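Local structure of 3-dehydroquinate dehydratase (Thermus thermophilus, 2UYG) at residues Q60-E65 against Q91-V96; V95-L100 against R120-G125. The protein is a type II dehydroquinase that converts 3-dehydroquinate to 3-dehydroshikimate, probably by trans-dehydration through an enolate intermediate, on the pathway to chorismate. All coordinates share one frame; numbering follows the deposited sequence.

Both contacts use the chain around strand 95-99 and share V95 and V96, although in contact 1 these two valines take no part. Contact 1 (60-65 with 91-96) is partly buried, toward the outside of the subunit, where the chain leaves helix 52-61 and comes up to the loop leading into the strand; a water, a proline over an imidazole and a leucine do the joining. Contact 2 (95-100 with 120-125), centred about 16 Å away, is buried: two neighbouring parallel strands held by backbone bonds, with the probable proton donor H99 on one face. The two touch where P94 packs against the guanidinium of R120. Chemistry changes accordingly, from water-mediated and apolar to backbone pairing and a His-carboxylate bond.

Contact 1 (Q60-E65 against Q91-V96); sequences QQAHQE and QPLPVV
The amide oxygen OE1 of Q91 is approached by a water from the H63 side and by L93 N. The water accepts a hydrogen bond from H63 N (2.7 Å). It probably donates in turn to Q91 OE1, 2.8 Å away. L93 N, 3.0 Å from the same Q91 OE1, stands well above the carbonyl plane, 45° out of it. Q91 gets its amide there by folding: CG sits between the backbone N and the carbonyl carbon (chi1 63°), and the chain bends again at the next torsion. NE2 of Q91 then makes a nearly straight bond to L93 O (3.2 Å), almost in its own amide plane, and also donates to I88 O at the end of the preceding helix. With a leucine in place of Q91, L93 N and the bridging water would probably both lose this partner, and the turn into the strand its internal brace. P92 lays CD over one face of the H63 ring, 3.9 Å from its centroid, as a CH-pi contact displaced toward the rim. L93 splays its two methyls over the start of the turn, CD2 against H63 CB (3.6 Å) and CD1 against A62 CB (3.9 Å). The amide of Q60 is hydrogen-bonded to N9, N11 and N50 of the second subunit. The contact joins the turn after helix 52-61 to the loop entering strand 95-99; the parallel sheet, strand order 2-1-3-4-5, is the flavodoxin-like fold of type II dehydroquinases.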
ATOM      1  N   GLN A  60      11.659 -28.377  17.470  1.00 24.58           N
ATOM      2  CA  GLN A  60      10.533 -29.065  18.132  1.00 24.80           C
ATOM      3  C   GLN A  60      11.005 -30.053  19.199  1.00 27.02           C
ATOM      4  O   GLN A  60      10.439 -30.088  20.343  1.00 28.30           O
ATOM      5  CB  GLN A  60       9.661 -29.825  17.120  1.00 23.80           C
ATOM      6  CG  GLN A  60       8.711 -29.044  16.266  1.00 21.56           C
ATOM      7  CD  GLN A  60       8.050 -29.926  15.169  1.00 22.54           C
ATOM      8  OE1 GLN A  60       8.368 -31.096  15.014  1.00 20.77           O
ATOM      9  NE2 GLN A  60       7.183 -29.354  14.425  1.00 20.45           N
ATOM     10  N   GLN A  61      11.992 -30.868  18.846  1.00 26.66           N
ATOM     11  CA  GLN A  61      12.387 -32.058  19.672  1.00 28.54           C
ATOM     12  C   GLN A  61      13.430 -31.540  20.733  1.00 27.06           C
ATOM     13  O   GLN A  61      13.760 -32.252  21.633  1.00 28.54           O
ATOM     14  CB  GLN A  61      12.993 -33.202  18.732  1.00 28.11           C
ATOM     15  CG  GLN A  61      12.771 -34.852  18.979  1.00 34.84           C
ATOM     16  CD  GLN A  61      11.528 -35.485  18.129  1.00 41.73           C
ATOM     17  OE1 GLN A  61      10.346 -35.221  18.434  1.00 49.67           O
ATOM     18  NE2 GLN A  61      11.831 -36.255  17.064  1.00 47.08           N
ATOM     19  N   ALA A  62      13.974 -30.325  20.633  1.00 26.82           N
ATOM     20  CA  ALA A  62      15.078 -29.907  21.514  1.00 26.22           C
ATOM     21  C   ALA A  62      14.910 -30.125  23.052  1.00 26.24           C
ATOM     22  O   ALA A  62      15.842 -30.604  23.741  1.00 26.62           O
ATOM     23  CB  ALA A  62      15.495 -28.492  21.245  1.00 26.64           C
ATOM     24  N   HIS A  63      13.746 -29.815  23.590  1.00 26.77           N
ATOM     25  CA  HIS A  63      13.477 -29.971  25.006  1.00 27.67           C
ATOM     26  C   HIS A  63      13.482 -31.454  25.418  1.00 28.57           C
ATOM     27  O   HIS A  63      13.854 -31.743  26.509  1.00 28.97           O
ATOM     28  CB  HIS A  63      12.150 -29.342  25.441  1.00 27.60           C
ATOM     29  CG  HIS A  63      10.937 -30.065  24.927  1.00 31.31           C
ATOM     30  ND1 HIS A  63      10.202 -30.939  25.715  1.00 34.69           N
ATOM     31  CD2 HIS A  63      10.370 -30.088  23.688  1.00 30.66           C
ATOM     32  CE1 HIS A  63       9.199 -31.417  24.985  1.00 34.87           C
ATOM     33  NE2 HIS A  63       9.251 -30.876  23.773  1.00 29.81           N
ATOM     34  N   GLN A  64      13.049 -32.346  24.533  1.00 30.10           N
ATOM     35  CA  GLN A  64      13.009 -33.800  24.764  1.00 31.00           C
ATOM     36  C   GLN A  64      14.415 -34.399  24.787  1.00 31.07           C
ATOM     37  O   GLN A  64      14.664 -35.429  25.441  1.00 31.18           O
ATOM     38  CB  GLN A  64      12.182 -34.553  23.662  1.00 31.76           C
ATOM     39  CG  GLN A  64      10.710 -34.655  23.828  1.00 34.35           C
ATOM     40  CD  GLN A  64      10.009 -35.564  22.785  1.00 35.62           C
ATOM     41  OE1 GLN A  64       9.573 -35.087  21.775  1.00 36.90           O
ATOM     42  NE2 GLN A  64       9.913 -36.865  23.066  1.00 38.41           N
ATOM     43  N   GLU A  65      15.333 -33.774  24.064  1.00 31.01           N
ATOM     44  CA  GLU A  65      16.748 -34.114  24.178  1.00 30.91           C
ATOM     45  C   GLU A  65      17.430 -33.576  25.403  1.00 30.77           C
ATOM     46  O   GLU A  65      18.605 -33.814  25.552  1.00 32.23           O
ATOM     47  CB  GLU A  65      17.507 -33.622  22.957  1.00 30.98           C
ATOM     48  CG  GLU A  65      17.418 -34.588  21.771  1.00 35.33           C
ATOM     49  CD  GLU A  65      17.501 -33.943  20.378  1.00 38.22           C
ATOM     50  OE1 GLU A  65      18.530 -33.465  19.939  1.00 34.74           O
ATOM     51  OE2 GLU A  65      16.480 -33.944  19.672  1.00 46.68           O
ATOM     52  N   GLN A  91       6.829 -25.219  21.481  1.00 28.06           N
ATOM     53  CA  GLN A  91       7.781 -25.852  22.390  1.00 27.34           C
ATOM     54  C   GLN A  91       8.198 -24.919  23.540  1.00 29.35           C
ATOM     55  O   GLN A  91       8.069 -23.711  23.448  1.00 27.90           O
ATOM     56  CB  GLN A  91       8.996 -26.383  21.592  1.00 29.42           C
ATOM     57  CG  GLN A  91       9.928 -25.430  20.829  1.00 25.12           C
ATOM     58  CD  GLN A  91      10.767 -24.666  21.764  1.00 25.57           C
ATOM     59  OE1 GLN A  91      11.471 -25.278  22.566  1.00 24.66           O
ATOM     60  NE2 GLN A  91      10.618 -23.310  21.780  1.00 24.75           N
ATOM     61  N   PRO A  92       8.630 -25.468  24.666  1.00 29.90           N
ATOM     62  CA  PRO A  92       8.743 -24.674  25.895  1.00 30.02           C
ATOM     63  C   PRO A  92      10.067 -23.852  26.132  1.00 29.43           C
ATOM     64  O   PRO A  92      10.128 -22.973  27.015  1.00 29.77           O
ATOM     65  CB  PRO A  92       8.485 -25.753  26.971  1.00 30.39           C
ATOM     66  CG  PRO A  92       9.235 -26.925  26.461  1.00 32.23           C
ATOM     67  CD  PRO A  92       8.971 -26.886  24.911  1.00 31.29           C
ATOM     68  N   LEU A  93      11.078 -24.076  25.312  1.00 28.17           N
ATOM     69  CA  LEU A  93      12.377 -23.533  25.550  1.00 27.96           C
ATOM     70  C   LEU A  93      12.445 -22.046  25.115  1.00 30.13           C
ATOM     71  O   LEU A  93      11.754 -21.601  24.170  1.00 31.94           O
ATOM     72  CB  LEU A  93      13.433 -24.355  24.801  1.00 27.29           C
ATOM     73  CG  LEU A  93      13.631 -25.854  25.086  1.00 24.62           C
ATOM     74  CD1 LEU A  93      14.909 -26.323  24.470  1.00 20.69           C
ATOM     75  CD2 LEU A  93      13.548 -26.278  26.575  1.00 23.27           C
ATOM     76  N   PRO A  94      13.203 -21.267  25.838  1.00 29.65           N
ATOM     77  CA  PRO A  94      13.537 -19.918  25.374  1.00 30.27           C
ATOM     78  C   PRO A  94      14.345 -19.986  24.083  1.00 29.34           C
ATOM     79  O   PRO A  94      15.316 -20.747  24.055  1.00 27.23           O
ATOM     80  CB  PRO A  94      14.473 -19.399  26.472  1.00 30.02           C
ATOM     81  CG  PRO A  94      14.892 -20.585  27.183  1.00 30.89           C
ATOM     82  CD  PRO A  94      13.731 -21.536  27.177  1.00 29.71           C
ATOM     83  N   VAL A  95      13.993 -19.164  23.107  1.00 26.75           N
ATOM     84  CA  VAL A  95      14.700 -19.105  21.859  1.00 27.26           C
ATOM     85  C   VAL A  95      15.281 -17.660  21.650  1.00 26.91           C
ATOM     86  O   VAL A  95      14.557 -16.669  21.787  1.00 28.23           O
ATOM     87  CB  VAL A  95      13.774 -19.445  20.749  1.00 28.07           C
ATOM     88  CG1 VAL A  95      14.500 -19.406  19.430  1.00 29.17           C
ATOM     89  CG2 VAL A  95      13.140 -20.827  20.940  1.00 27.14           C
ATOM     90  N   VAL A  96      16.586 -17.566  21.415  1.00 24.04           N
ATOM     91  CA  VAL A  96      17.229 -16.333  21.093  1.00 24.70           C
ATOM     92  C   VAL A  96      17.595 -16.361  19.582  1.00 24.69           C
ATOM     93  O   VAL A  96      18.209 -17.282  19.140  1.00 23.47           O
ATOM     94  CB  VAL A  96      18.527 -16.106  21.867  1.00 24.64           C
ATOM     95  CG1 VAL A  96      19.068 -14.717  21.549  1.00 24.14           C
ATOM     96  CG2 VAL A  96      18.283 -16.199  23.429  1.00 25.46           C
TER
HETATM   97  O   HOH W   1      12.163 -27.953  22.336  1.00 24.59           O

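Contact 2 (V95-L100 against R120-G125); sequences VVEVHL and RGIVSG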
ATOM      1  N   VAL A  95      13.993 -19.164  23.107  1.00 26.75           N
ATOM      2  CA  VAL A  95      14.700 -19.105  21.859  1.00 27.26           C
ATOM      3  C   VAL A  95      15.281 -17.660  21.650  1.00 26.91           C
ATOM      4  O   VAL A  95      14.557 -16.669  21.787  1.00 28.23           O
ATOM      5  CB  VAL A  95      13.774 -19.445  20.749  1.00 28.07           C
ATOM      6  CG1 VAL A  95      14.500 -19.406  19.430  1.00 29.17           C
ATOM      7  CG2 VAL A  95      13.140 -20.827  20.940  1.00 27.14           C
ATOM      8  N   VAL A  96      16.586 -17.566  21.415  1.00 24.04           N
ATOM      9  CA  VAL A  96      17.229 -16.333  21.093  1.00 24.70           C
ATOM     10  C   VAL A  96      17.595 -16.361  19.582  1.00 24.69           C
ATOM     11  O   VAL A  96      18.209 -17.282  19.140  1.00 23.47           O
ATOM     12  CB  VAL A  96      18.527 -16.106  21.867  1.00 24.64           C
ATOM     13  CG1 VAL A  96      19.068 -14.717  21.549  1.00 24.14           C
ATOM     14  CG2 VAL A  96      18.283 -16.199  23.429  1.00 25.46           C
ATOM     15  N   GLU A  97      17.147 -15.357  18.836  1.00 23.10           N
ATOM     16  CA  GLU A  97      17.336 -15.265  17.393  1.00 23.10           C
ATOM     17  C   GLU A  97      18.613 -14.471  17.215  1.00 21.14           C
ATOM     18  O   GLU A  97      18.755 -13.442  17.773  1.00 22.46           O
ATOM     19  CB  GLU A  97      16.153 -14.546  16.725  1.00 22.31           C
ATOM     20  CG  GLU A  97      16.317 -14.427  15.250  1.00 25.37           C
ATOM     21  CD  GLU A  97      15.093 -13.879  14.500  1.00 27.41           C
ATOM     22  OE1 GLU A  97      15.251 -12.968  13.611  1.00 27.78           O
ATOM     23  OE2 GLU A  97      13.997 -14.331  14.790  1.00 32.19           O
ATOM     24  N   VAL A  98      19.510 -14.953  16.419  1.00 21.74           N
ATOM     25  CA  VAL A  98      20.813 -14.342  16.171  1.00 23.29           C
ATOM     26  C   VAL A  98      21.041 -14.172  14.689  1.00 23.08           C
ATOM     27  O   VAL A  98      20.623 -15.017  13.868  1.00 21.70           O
ATOM     28  CB  VAL A  98      21.801 -15.340  16.905  1.00 25.08           C
ATOM     29  CG1 VAL A  98      23.082 -15.408  16.363  1.00 32.59           C
ATOM     30  CG2 VAL A  98      21.834 -14.960  18.400  1.00 24.57           C
ATOM     31  N   HIS A  99      21.713 -13.079  14.284  1.00 24.13           N
ATOM     32  CA  HIS A  99      22.168 -12.940  12.862  1.00 23.54           C
ATOM     33  C   HIS A  99      23.530 -12.288  12.879  1.00 23.96           C
ATOM     34  O   HIS A  99      23.733 -11.389  13.678  1.00 24.46           O
ATOM     35  CB  HIS A  99      21.258 -12.045  12.024  1.00 21.32           C
ATOM     36  CG  HIS A  99      19.827 -12.388  12.138  1.00 23.94           C
ATOM     37  ND1 HIS A  99      19.206 -13.281  11.282  1.00 22.10           N
ATOM     38  CD2 HIS A  99      18.899 -12.040  13.061  1.00 24.10           C
ATOM     39  CE1 HIS A  99      17.944 -13.400  11.642  1.00 20.76           C
ATOM     40  NE2 HIS A  99      17.729 -12.667  12.723  1.00 23.67           N
ATOM     41  N   LEU A 100      24.406 -12.709  11.987  1.00 23.63           N
ATOM     42  CA  LEU A 100      25.721 -12.179  11.841  1.00 25.00           C
ATOM     43  C   LEU A 100      25.708 -10.724  11.426  1.00 25.51           C
ATOM     44  O   LEU A 100      26.494  -9.947  11.939  1.00 21.97           O
ATOM     45  CB  LEU A 100      26.451 -12.920  10.732  1.00 25.50           C
ATOM     46  CG  LEU A 100      26.640 -14.417  11.065  1.00 29.27           C
ATOM     47  CD1 LEU A 100      26.654 -15.147   9.744  1.00 31.83           C
ATOM     48  CD2 LEU A 100      27.889 -14.615  11.862  1.00 28.64           C
ATOM     49  N   ARG A 120      12.758 -14.808  22.897  1.00 26.51           N
ATOM     50  CA  ARG A 120      13.124 -13.969  24.020  1.00 27.57           C
ATOM     51  C   ARG A 120      13.646 -12.682  23.460  1.00 26.56           C
ATOM     52  O   ARG A 120      13.287 -11.629  23.890  1.00 26.88           O
ATOM     53  CB  ARG A 120      14.268 -14.601  24.871  1.00 28.47           C
ATOM     54  CG  ARG A 120      13.818 -15.502  25.858  1.00 34.41           C
ATOM     55  CD  ARG A 120      12.936 -14.772  26.943  1.00 39.41           C
ATOM     56  NE  ARG A 120      12.394 -15.825  27.765  1.00 39.83           N
ATOM     57  CZ  ARG A 120      13.084 -16.426  28.709  1.00 48.25           C
ATOM     58  NH1 ARG A 120      12.503 -17.405  29.413  1.00 53.10           N
ATOM     59  NH2 ARG A 120      14.347 -16.058  28.971  1.00 46.47           N
ATOM     60  N   GLY A 121      14.556 -12.771  22.505  1.00 26.96           N
ATOM     61  CA  GLY A 121      15.160 -11.546  21.998  1.00 26.28           C
ATOM     62  C   GLY A 121      15.877 -11.795  20.726  1.00 25.10           C
ATOM     63  O   GLY A 121      15.869 -12.967  20.229  1.00 23.83           O
ATOM     64  N   ILE A 122      16.493 -10.714  20.234  1.00 23.60           N
ATOM     65  CA  ILE A 122      17.199 -10.709  18.988  1.00 23.87           C
ATOM     66  C   ILE A 122      18.502  -9.990  19.069  1.00 23.36           C
ATOM     67  O   ILE A 122      18.619  -8.924  19.691  1.00 22.75           O
ATOM     68  CB  ILE A 122      16.250 -10.227  17.785  1.00 24.88           C
ATOM     69  CG1 ILE A 122      17.001 -10.114  16.454  1.00 27.18           C
ATOM     70  CG2 ILE A 122      15.495  -9.012  18.114  1.00 29.91           C
ATOM     71  CD1 ILE A 122      16.039 -10.230  15.250  1.00 32.21           C
ATOM     72  N   VAL A 123      19.534 -10.611  18.494  1.00 22.20           N
ATOM     73  CA  VAL A 123      20.790  -9.974  18.412  1.00 22.68           C
ATOM     74  C   VAL A 123      21.354 -10.003  17.049  1.00 23.67           C
ATOM     75  O   VAL A 123      21.559 -11.051  16.428  1.00 24.83           O
ATOM     76  CB  VAL A 123      21.840 -10.283  19.598  1.00 23.69           C
ATOM     77  CG1 VAL A 123      21.383 -11.202  20.611  1.00 22.07           C
ATOM     78  CG2 VAL A 123      23.175 -10.469  19.119  1.00 26.43           C
ATOM     79  N   SER A 124      21.602  -8.836  16.504  1.00 24.30           N
ATOM     80  CA  SER A 124      22.259  -8.893  15.199  1.00 26.92           C
ATOM     81  C   SER A 124      23.154  -7.770  14.696  1.00 25.62           C
ATOM     82  O   SER A 124      22.992  -6.643  15.055  1.00 24.04           O
ATOM     83  CB  SER A 124      21.179  -9.184  14.167  1.00 29.62           C
ATOM     84  OG  SER A 124      20.390  -8.069  13.986  1.00 32.08           O
ATOM     85  N   GLY A 125      24.146  -8.156  13.873  1.00 26.60           N
ATOM     86  CA  GLY A 125      25.125  -7.239  13.295  1.00 25.61           C
ATOM     87  C   GLY A 125      26.547  -7.406  13.800  1.00 25.93           C
ATOM     88  O   GLY A 125      27.429  -6.762  13.339  1.00 24.91           O
TER
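Backbone bonds of E97 and H99 set these parallel strands in register, with E97 beside I122 and H99 beside S124. E97 N donates to G121 O (3.0 Å, 172°), and E97 O receives V123 N; V123 O in turn receives H99 N. The pairing is extended by R120 N to V95 O (2.8 Å) and by a longer bond from G125 N to H99 O (3.3 Å). CA-H...O contacts fill in between, for example V98 CA to V123 O (3.4 Å).

The polar side chains gather on the face of E97, H99, I122 and S124. H99 NE2 gives a short bond to E97 OE1 (2.6 Å), which lies in the imidazole plane and uses its anti lone pair, away from OE2. Because E97 is extended from CG onward, with chi1 at 180°, its side chain lies beside that of I122, with I122 CD1 3.3 Å from E97 OE1 and also at the edge of the H99 ring. S124 CB borders the same ring, 3.6 Å from H99 CB. S113 OG binds E97 OE1 and T115 OG1 binds E97 OE2, helping to hold the carboxylate that probably helps orient H99, the probable proton donor.

Apolar packing occupies the other face, where V123 CG1 faces V96 CG1 (4.3 Å) and V98 CG2.

Helix 129-140 covers that valine face, strand 69-73 flanks 95-99, and 121-124 pairs antiparallel with a strand of the third subunit, so that the sheet continues across the interface.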